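Local coordinates for putative N-acetylmuramoyl-L-alanine amidase,autolysin cwp6 (Peptoclostridium difficile, PDB 5J72), which probably cleaves the amide bond between N-acetylmuramoyl and L-alanine in peptidoglycan as a zinc-dependent autolysin, with CWB2 modules that fix it to the cell wall, at residues R346-A351 and S400-T405; K361-M366 and K388-I393; N406-T411 and H437-E442. All blocks are in the same frame, centred on the assembly; numbering follows the deposited sequence. Where two conformers were deposited one is given.

Interaction 1. Residues R346-A351 and S400-T405; sequences RHETNA and SAYHST
The first turns of the helix at R346-A351 lie against the turn S400-H403 that leads into helix 404-409, E348 and Y402 facing each other with their CA atoms 5.2 Å apart and A351 and H403 following at 5.6 Å. No hydrogen bond crosses the contact, and shape does most of the work. Y402 lays one face of its ring over E348: CB of E348 sits 3.7 Å from the ring centroid, nearly on the ring normal, a CH-pi contact. Because CG of E348 stands anti to the backbone N (chi1 -165°) and the chain beyond is extended, its methylenes and carboxylate run on past CD1 and CE1 of Y402, carboxylate and ring planes 28° apart. A long aliphatic stem with a polar end suits this place, since the carboxylate goes on to accept from the backbone N of A344 while the tyrosine hydroxyl bonds K623. A351 fits because a methyl is small enough for its CB to come within 3.3 Å of the carbonyl O of Y402. H403 reaches across with its ring at about a right angle to the amide of N350, the two planes 88° apart, CE1 standing 3.1 Å from OD1; its NE2 is engaged by the carbonyl of I393. ND2 of N350 bonds OD1 of N275, and its OD1 accepts from N of I393. At the other end, OG of S400 packs 3.3 Å from CB of H347 and also accepts from the backbone N of Y402 at 3.2 Å, the signature of an ST turn. That same hydroxyl bonds E490, on helix 477-494. The whole is a helix packed on an ST turn within a CWB2 module, where that module meets the amidase region.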
loop_
_atom_site.group_PDB
_atom_site.type_symbol
_atom_site.label_atom_id
_atom_site.label_comp_id
_atom_site.label_asym_id
_atom_site.label_seq_id
_atom_site.Cartn_x
_atom_site.Cartn_y
_atom_site.Cartn_z
ATOM N N ARG A 346 5.291 6.194 -6.934
ATOM C CA ARG A 346 4.270 5.162 -6.604
ATOM C C ARG A 346 4.346 4.757 -5.116
ATOM O O ARG A 346 3.303 4.425 -4.541
ATOM C CB ARG A 346 4.437 3.926 -7.548
ATOM C CG ARG A 346 5.721 3.152 -7.251
ATOM C CD ARG A 346 5.943 2.035 -8.269
ATOM N NE ARG A 346 6.218 2.597 -9.573
ATOM C CZ ARG A 346 6.606 1.890 -10.626
ATOM N NH1 ARG A 346 6.775 0.578 -10.526
ATOM N NH2 ARG A 346 6.816 2.486 -11.788
ATOM N N HIS A 347 5.560 4.817 -4.470
ATOM C CA HIS A 347 5.672 4.391 -3.084
ATOM C C HIS A 347 5.206 5.436 -2.166
ATOM O O HIS A 347 4.495 5.122 -1.214
ATOM C CB HIS A 347 7.108 3.969 -2.759
ATOM C CG HIS A 347 7.610 2.929 -3.702
ATOM N ND1 HIS A 347 8.667 3.166 -4.555
ATOM C CD2 HIS A 347 7.214 1.649 -3.921
ATOM C CE1 HIS A 347 8.886 2.067 -5.264
ATOM N NE2 HIS A 347 8.022 1.134 -4.905
ATOM N N GLU A 348 5.583 6.736 -2.423
ATOM C CA GLU A 348 5.038 7.794 -1.566
ATOM C C GLU A 348 3.564 7.880 -1.752
ATOM O O GLU A 348 2.844 8.123 -0.772
ATOM C CB GLU A 348 5.675 9.219 -1.840
ATOM C CG GLU A 348 5.292 10.125 -0.644
ATOM C CD GLU A 348 5.976 11.494 -0.726
ATOM O OE1 GLU A 348 6.349 11.876 -1.824
ATOM O OE2 GLU A 348 6.107 12.145 0.318
ATOM N N THR A 349 3.063 7.678 -2.973
ATOM C CA THR A 349 1.588 7.786 -3.107
ATOM C C THR A 349 0.886 6.579 -2.333
ATOM O O THR A 349 -0.117 6.761 -1.689
ATOM C CB THR A 349 1.228 7.689 -4.582
ATOM O OG1 THR A 349 1.902 8.775 -5.289
ATOM C CG2 THR A 349 -0.274 7.800 -4.775
ATOM N N ASN A 350 1.493 5.403 -2.429
ATOM C CA ASN A 350 0.956 4.240 -1.676
ATOM C C ASN A 350 0.916 4.574 -0.180
ATOM O O ASN A 350 -0.106 4.372 0.505
ATOM C CB ASN A 350 1.838 3.051 -1.959
ATOM C CG ASN A 350 1.299 1.780 -1.296
ATOM O OD1 ASN A 350 1.927 1.279 -0.351
ATOM N ND2 ASN A 350 0.122 1.227 -1.739
ATOM N N ALA A 351 2.036 5.174 0.363
ATOM C CA ALA A 351 2.057 5.501 1.809
ATOM C C ALA A 351 1.049 6.579 2.125
ATOM O O ALA A 351 0.406 6.509 3.197
ATOM C CB ALA A 351 3.478 5.972 2.246
ATOM N N SER A 400 10.531 0.531 0.952
ATOM C CA SER A 400 10.618 1.939 0.642
ATOM C C SER A 400 10.621 2.843 1.887
ATOM O O SER A 400 9.893 2.671 2.871
ATOM C CB SER A 400 9.451 2.344 -0.273
ATOM O OG SER A 400 9.384 3.758 -0.375
ATOM N N ALA A 401 11.488 3.895 1.852
ATOM C CA ALA A 401 11.565 4.836 2.977
ATOM C C ALA A 401 10.280 5.571 3.228
ATOM O O ALA A 401 9.989 5.995 4.342
ATOM C CB ALA A 401 12.693 5.884 2.680
ATOM N N TYR A 402 9.445 5.716 2.193
ATOM C CA TYR A 402 8.179 6.461 2.398
ATOM C C TYR A 402 7.204 5.673 3.322
ATOM O O TYR A 402 6.281 6.279 3.868
ATOM C CB TYR A 402 7.508 6.682 1.033
ATOM C CG TYR A 402 8.316 7.628 0.167
ATOM C CD1 TYR A 402 8.427 8.977 0.486
ATOM C CD2 TYR A 402 8.976 7.172 -0.953
ATOM C CE1 TYR A 402 9.183 9.853 -0.301
ATOM C CE2 TYR A 402 9.751 8.026 -1.740
ATOM C CZ TYR A 402 9.852 9.361 -1.404
ATOM O OH TYR A 402 10.655 10.183 -2.192
ATOM N N HIS A 403 7.429 4.365 3.484
ATOM C CA HIS A 403 6.574 3.540 4.380
ATOM C C HIS A 403 7.010 3.606 5.825
ATOM O O HIS A 403 6.289 3.140 6.698
ATOM C CB HIS A 403 6.627 2.040 3.954
ATOM C CG HIS A 403 6.029 1.811 2.607
ATOM N ND1 HIS A 403 4.847 2.436 2.217
ATOM C CD2 HIS A 403 6.461 1.099 1.545
ATOM C CE1 HIS A 403 4.601 2.092 0.954
ATOM N NE2 HIS A 403 5.554 1.281 0.527
ATOM N N SER A 404 8.174 4.250 6.117
ATOM C CA SER A 404 8.677 4.172 7.491
ATOM C C SER A 404 7.748 4.589 8.542
ATOM O O SER A 404 7.614 3.888 9.546
ATOM C CB SER A 404 9.949 5.022 7.646
ATOM O OG SER A 404 10.907 4.547 6.736
ATOM N N THR A 405 7.124 5.728 8.395
ATOM C CA THR A 405 6.223 6.206 9.442
ATOM C C THR A 405 4.972 5.331 9.670
ATOM O O THR A 405 4.612 5.023 10.808
ATOM C CB THR A 405 5.767 7.625 9.098
ATOM O OG1 THR A 405 6.931 8.382 8.721
ATOM C CG2 THR A 405 5.091 8.311 10.237
#

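Interaction 2. Residues K361-M366 and K388-I393; sequences KELSAM and KAPILI
A365 and A389 bring two methyls together, CB to CB 3.7 Å, where A365-M366, just past the corner the chain turns at S364, run beside A389-P390. The CA atoms of the two alanines are 5.4 Å apart; the small methyls let CB meet CB, and CB of A389 also rests 3.5 Å from the carbonyl O of A365. The contact joins the first and last strands of the beta-alpha-beta unit formed by strand 362-370, helix 375-387 and strand 391-394 in the CWB2 region. Next along, the rigid ring of P390 is the main bump. Its CG is flanked by CD1 of L363, at 3.9 Å, and by the side chain of M366, while CD leans on the A365 carbonyl. M366 is modelled in two positions, so its part is less certain. In the conformer described here the chain sets out away from the facing segment but bends at both chi2 and chi3 (each 82°), bringing SD across the proline at about a right angle, 3.6 Å from CG of P390. In that position SD also beds against CB of L392, 3.8 Å away. At the edge, where K388 closes the preceding helix in a Schellman motif, two waters bridge the segments. One accepts from the backbone N of S364 and donates to the K388 carbonyl, the water O 3.0 Å from O of K388; a second links OG of S364 to that same oxygen, and OG is also hydrogen-bonded to O of L387. Chemically the contact is thus apolar inside and water-bridged at its rim. No direct hydrogen bond joins the two segments, and the carbonyl O of A365 is buried without a partner, met instead by the methyl of A389 and the CD of P390.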
loop_
_atom_site.group_PDB
_atom_site.type_symbol
_atom_site.label_atom_id
_atom_site.label_comp_id
_atom_site.label_asym_id
_atom_site.label_seq_id
_atom_site.Cartn_x
_atom_site.Cartn_y
_atom_site.Cartn_z
ATOM N N LYS A 361 -4.857 3.019 13.823
ATOM C CA LYS A 361 -3.516 2.573 14.163
ATOM C C LYS A 361 -3.428 1.061 14.206
ATOM O O LYS A 361 -2.325 0.527 14.139
ATOM C CB LYS A 361 -3.068 3.149 15.536
ATOM C CG LYS A 361 -2.759 4.645 15.466
ATOM C CD LYS A 361 -3.337 5.318 16.736
ATOM N N GLU A 362 -4.549 0.351 14.311
ATOM C CA GLU A 362 -4.501 -1.134 14.326
ATOM C C GLU A 362 -5.242 -1.670 13.106
ATOM O O GLU A 362 -6.464 -1.565 13.032
ATOM C CB GLU A 362 -5.139 -1.686 15.633
ATOM C CG GLU A 362 -4.420 -1.069 16.835
ATOM C CD GLU A 362 -4.671 -1.805 18.148
ATOM O OE1 GLU A 362 -5.792 -2.348 18.338
ATOM O OE2 GLU A 362 -3.719 -1.838 18.975
ATOM N N LEU A 363 -4.522 -2.194 12.145
ATOM C CA LEU A 363 -5.192 -2.693 10.945
ATOM C C LEU A 363 -5.537 -4.180 11.151
ATOM O O LEU A 363 -4.884 -4.848 11.951
ATOM C CB LEU A 363 -4.230 -2.570 9.767
ATOM C CG LEU A 363 -3.741 -1.122 9.506
ATOM C CD1 LEU A 363 -2.631 -1.226 8.440
ATOM C CD2 LEU A 363 -4.905 -0.206 9.106
ATOM N N SER A 364 -6.523 -4.687 10.438
ATOM C CA SER A 364 -6.823 -6.118 10.560
ATOM C C SER A 364 -5.778 -6.882 9.744
ATOM O O SER A 364 -5.516 -8.047 10.010
ATOM C CB SER A 364 -8.205 -6.399 9.984
ATOM O OG SER A 364 -8.187 -5.995 8.619
ATOM N N ALA A 365 -5.188 -6.241 8.721
ATOM C CA ALA A 365 -4.198 -6.943 7.906
ATOM C C ALA A 365 -3.443 -5.984 7.022
ATOM O O ALA A 365 -3.827 -4.823 6.941
ATOM C CB ALA A 365 -4.878 -7.944 7.004
ATOM N N MET A 366 -2.390 -6.472 6.360
ATOM C CA MET A 366 -1.678 -5.647 5.380
ATOM C C MET A 366 -1.320 -6.559 4.333
ATOM O O MET A 366 -0.733 -7.585 4.619
ATOM C CB MET A 366 -0.388 -4.984 5.958
ATOM C CG MET A 366 0.394 -4.172 4.894
ATOM S SD MET A 366 -0.359 -2.557 4.726
ATOM C CE MET A 366 0.406 -1.697 6.129
ATOM N N LYS A 388 -11.028 -5.739 4.250
ATOM C CA LYS A 388 -11.087 -4.320 4.603
ATOM C C LYS A 388 -9.677 -3.889 5.099
ATOM O O LYS A 388 -9.543 -3.289 6.190
ATOM C CB LYS A 388 -12.193 -4.039 5.613
ATOM C CG LYS A 388 -13.591 -4.477 5.054
ATOM C CD LYS A 388 -14.656 -4.060 6.091
ATOM C CE LYS A 388 -16.113 -4.389 5.742
ATOM N NZ LYS A 388 -16.430 -4.002 4.362
ATOM N N ALA A 389 -8.683 -4.211 4.307
ATOM C CA ALA A 389 -7.258 -4.002 4.593
ATOM C C ALA A 389 -6.550 -3.374 3.382
ATOM O O ALA A 389 -6.977 -3.531 2.247
ATOM C CB ALA A 389 -6.579 -5.341 4.919
ATOM N N PRO A 390 -5.472 -2.633 3.609
ATOM C CA PRO A 390 -4.737 -1.995 2.510
ATOM C C PRO A 390 -3.744 -2.879 1.824
ATOM O O PRO A 390 -3.267 -3.885 2.366
ATOM C CB PRO A 390 -3.981 -0.837 3.209
ATOM C CG PRO A 390 -3.786 -1.395 4.705
ATOM C CD PRO A 390 -4.986 -2.280 4.975
ATOM N N ILE A 391 -3.402 -2.480 0.588
ATOM C CA ILE A 391 -2.300 -3.130 -0.101
ATOM C C ILE A 391 -1.093 -2.152 -0.003
ATOM O O ILE A 391 -1.222 -0.966 -0.327
ATOM C CB ILE A 391 -2.655 -3.349 -1.587
ATOM C CG1 ILE A 391 -3.766 -4.449 -1.673
ATOM C CG2 ILE A 391 -1.396 -3.797 -2.399
ATOM C CD1 ILE A 391 -4.301 -4.593 -3.148
ATOM N N LEU A 392 0.038 -2.663 0.447
ATOM C CA LEU A 392 1.293 -1.911 0.491
ATOM C C LEU A 392 2.129 -2.389 -0.649
ATOM O O LEU A 392 2.224 -3.602 -0.847
ATOM C CB LEU A 392 1.994 -2.238 1.811
ATOM C CG LEU A 392 3.269 -1.384 2.016
ATOM C CD1 LEU A 392 3.371 -1.040 3.468
ATOM C CD2 LEU A 392 4.470 -2.224 1.512
ATOM N N ILE A 393 2.744 -1.468 -1.446
ATOM C CA ILE A 393 3.610 -1.946 -2.503
ATOM C C ILE A 393 5.062 -1.481 -2.203
ATOM O O ILE A 393 5.243 -0.392 -1.676
ATOM C CB ILE A 393 3.200 -1.442 -3.917
ATOM C CG1 ILE A 393 3.096 0.100 -3.970
ATOM C CG2 ILE A 393 1.796 -2.089 -4.274
ATOM C CD1 ILE A 393 2.862 0.633 -5.450
HETATM O O HOH W 1 -7.352 -2.910 8.139
HETATM O O HOH W 2 -10.473 -4.363 8.549
#

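Interaction 3. Residues N406-T411 and H437-E442; sequences NLSEKT and HNAPTE. With NA (sodium ion), chain E.
A sodium site at the C-terminal end of the helix 404-409 lies within this contact, in which S408, E409 and T411 meet the loop H437-T441. Three backbone carbonyls of N406-T411 turn onto the ion: O of L407 and O of K410 each at 2.3 Å, and O of S408 at 2.6 Å. Carbonyls of S433 and K436, just ahead of H437, complete the shell, so the ligands are all neutral main-chain oxygens, as suits a hard monovalent cation. The loop then takes up what remains of the helix end. S408 bonds A439 twice. Its carbonyl accepts from the A439 N, which lies above the carbonyl plane, and its OG gives a short 2.6 Å bond to O of A439, in the carbonyl plane and on a lone pair. Serine fits here because OG, anti to the backbone N (chi1 179°), extends to the loop from a side chain barely longer than alanine's. A439, with its small methyl, can lie 3.6 Å from the ion by its CB. H437 bonds the E409 carbonyl: ND1 donates to O of E409 at 2.9 Å in a nearly straight bond (173°), the oxygen lying in the ring plane. T411 lays CG2 over the centre of one ring face, 3.6 Å from the centroid, a CH-pi contact. Imidazole is apt because its second nitrogen, NE2, holds E362, so bonds at both nitrogens together with the threonine methyl fix the rotation of the ring. A water carried by OD1 of N438 reaches OG of S408 weakly. The arrangement is a sodium site lined by main-chain carbonyls at a helix C-terminus, with O of S408 serving both the ion and the loop.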
loop_
_atom_site.group_PDB
_atom_site.type_symbol
_atom_site.label_atom_id
_atom_site.label_comp_id
_atom_site.label_asym_id
_atom_site.label_seq_id
_atom_site.Cartn_x
_atom_site.Cartn_y
_atom_site.Cartn_z
ATOM N N ASN A 406 4.263 4.990 8.577
ATOM C CA ASN A 406 3.085 4.137 8.699
ATOM C C ASN A 406 3.508 2.781 9.333
ATOM O O ASN A 406 2.816 2.306 10.207
ATOM C CB ASN A 406 2.541 3.821 7.277
ATOM C CG ASN A 406 1.807 5.014 6.643
ATOM O OD1 ASN A 406 1.409 5.959 7.348
ATOM N ND2 ASN A 406 1.601 5.055 5.334
ATOM N N LEU A 407 4.616 2.157 8.855
ATOM C CA LEU A 407 4.996 0.833 9.395
ATOM C C LEU A 407 5.348 0.951 10.909
ATOM O O LEU A 407 4.925 0.116 11.713
ATOM C CB LEU A 407 6.135 0.222 8.602
ATOM C CG LEU A 407 5.741 -0.095 7.156
ATOM C CD1 LEU A 407 6.905 -0.646 6.443
ATOM C CD2 LEU A 407 4.605 -1.181 7.155
ATOM N N SER A 408 6.060 2.021 11.295
ATOM C CA SER A 408 6.344 2.251 12.704
ATOM C C SER A 408 5.091 2.484 13.513
ATOM O O SER A 408 4.859 1.773 14.501
ATOM C CB SER A 408 7.281 3.462 12.890
ATOM O OG SER A 408 7.476 3.636 14.284
ATOM N N GLU A 409 4.250 3.400 13.137
ATOM C CA GLU A 409 3.113 3.691 14.005
ATOM C C GLU A 409 2.041 2.625 14.085
ATOM O O GLU A 409 1.463 2.428 15.142
ATOM C CB GLU A 409 2.422 4.960 13.564
ATOM C CG GLU A 409 3.386 6.149 13.606
ATOM C CD GLU A 409 2.707 7.508 13.430
ATOM O OE1 GLU A 409 1.683 7.612 12.699
ATOM O OE2 GLU A 409 3.222 8.484 14.034
ATOM N N LYS A 410 1.759 1.938 12.972
ATOM C CA LYS A 410 0.615 0.989 13.001
ATOM C C LYS A 410 0.986 -0.437 13.314
ATOM O O LYS A 410 2.154 -0.818 13.318
ATOM C CB LYS A 410 -0.057 0.967 11.596
ATOM C CG LYS A 410 -0.588 2.332 11.161
ATOM C CD LYS A 410 -1.440 2.247 9.804
ATOM C CE LYS A 410 -1.855 3.625 9.298
ATOM N NZ LYS A 410 -2.865 4.257 10.150
ATOM N N THR A 411 -0.053 -1.247 13.573
ATOM C CA THR A 411 0.181 -2.688 13.672
ATOM C C THR A 411 -0.848 -3.309 12.705
ATOM O O THR A 411 -1.816 -2.634 12.353
ATOM C CB THR A 411 -0.086 -3.236 15.118
ATOM O OG1 THR A 411 -1.448 -2.942 15.493
ATOM C CG2 THR A 411 0.849 -2.617 16.135
ATOM N N HIS A 437 3.211 -0.846 17.994
ATOM C CA HIS A 437 3.038 0.582 17.820
ATOM C C HIS A 437 4.364 1.285 18.115
ATOM O O HIS A 437 5.108 0.831 18.980
ATOM C CB HIS A 437 1.977 1.077 18.778
ATOM C CG HIS A 437 0.623 0.615 18.371
ATOM N ND1 HIS A 437 0.122 0.845 17.099
ATOM C CD2 HIS A 437 -0.322 -0.090 19.038
ATOM C CE1 HIS A 437 -1.081 0.294 17.025
ATOM N NE2 HIS A 437 -1.376 -0.277 18.178
ATOM N N ASN A 438 4.679 2.374 17.389
ATOM C CA ASN A 438 5.924 3.107 17.617
ATOM C C ASN A 438 7.069 2.170 17.498
ATOM O O ASN A 438 8.044 2.266 18.254
ATOM C CB ASN A 438 5.923 3.751 19.006
ATOM C CG ASN A 438 4.792 4.709 19.141
ATOM O OD1 ASN A 438 4.553 5.511 18.218
ATOM N ND2 ASN A 438 3.988 4.655 20.192
ATOM N N ALA A 439 6.956 1.224 16.579
ATOM C CA ALA A 439 8.026 0.273 16.357
ATOM C C ALA A 439 9.325 0.991 15.941
ATOM O O ALA A 439 9.283 1.999 15.237
ATOM C CB ALA A 439 7.628 -0.695 15.264
ATOM N N PRO A 440 10.495 0.491 16.370
ATOM C CA PRO A 440 11.723 1.174 15.955
ATOM C C PRO A 440 11.915 1.002 14.452
ATOM O O PRO A 440 11.396 0.053 13.866
ATOM C CB PRO A 440 12.811 0.487 16.788
ATOM C CG PRO A 440 12.202 -0.823 17.211
ATOM C CD PRO A 440 10.761 -0.530 17.396
ATOM N N THR A 441 12.662 1.908 13.841
ATOM C CA THR A 441 12.950 1.870 12.414
ATOM C C THR A 441 14.327 1.213 12.250
ATOM O O THR A 441 15.338 1.911 12.415
ATOM C CB THR A 441 12.917 3.319 11.870
ATOM O OG1 THR A 441 13.757 4.126 12.707
ATOM C CG2 THR A 441 11.498 3.920 11.878
ATOM N N GLU A 442 14.399 -0.100 11.933
ATOM C CA GLU A 442 15.720 -0.724 11.826
ATOM C C GLU A 442 15.833 -1.952 10.867
ATOM O O GLU A 442 16.825 -2.038 10.135
ATOM C CB GLU A 442 16.208 -1.087 13.248
HETATM NA NA NA E . 4.364 -0.663 13.840
HETATM O O HOH W 3 5.684 6.009 15.829
#

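In the fold
From the N terminus, helix 346-357 opens interaction 1, and strand 362-370 follows it. Interaction 2 closes the smaller loop, through helix 375-387 to strand 391-394, and is nested inside the larger one that interaction 1 completes at S400-T405. Interaction 3 comes in series, starting on helix 404-409, which interaction 1 also uses, and closing at the loop after helix 424-433. Direct bonds join all three: N350 of interaction 1 holds the backbone of I391, A351 holds N406, and L363 meets T411. Helices and parallel strands of the CWB2 region are thereby tied together, and the loop H437-E442 is tied to them.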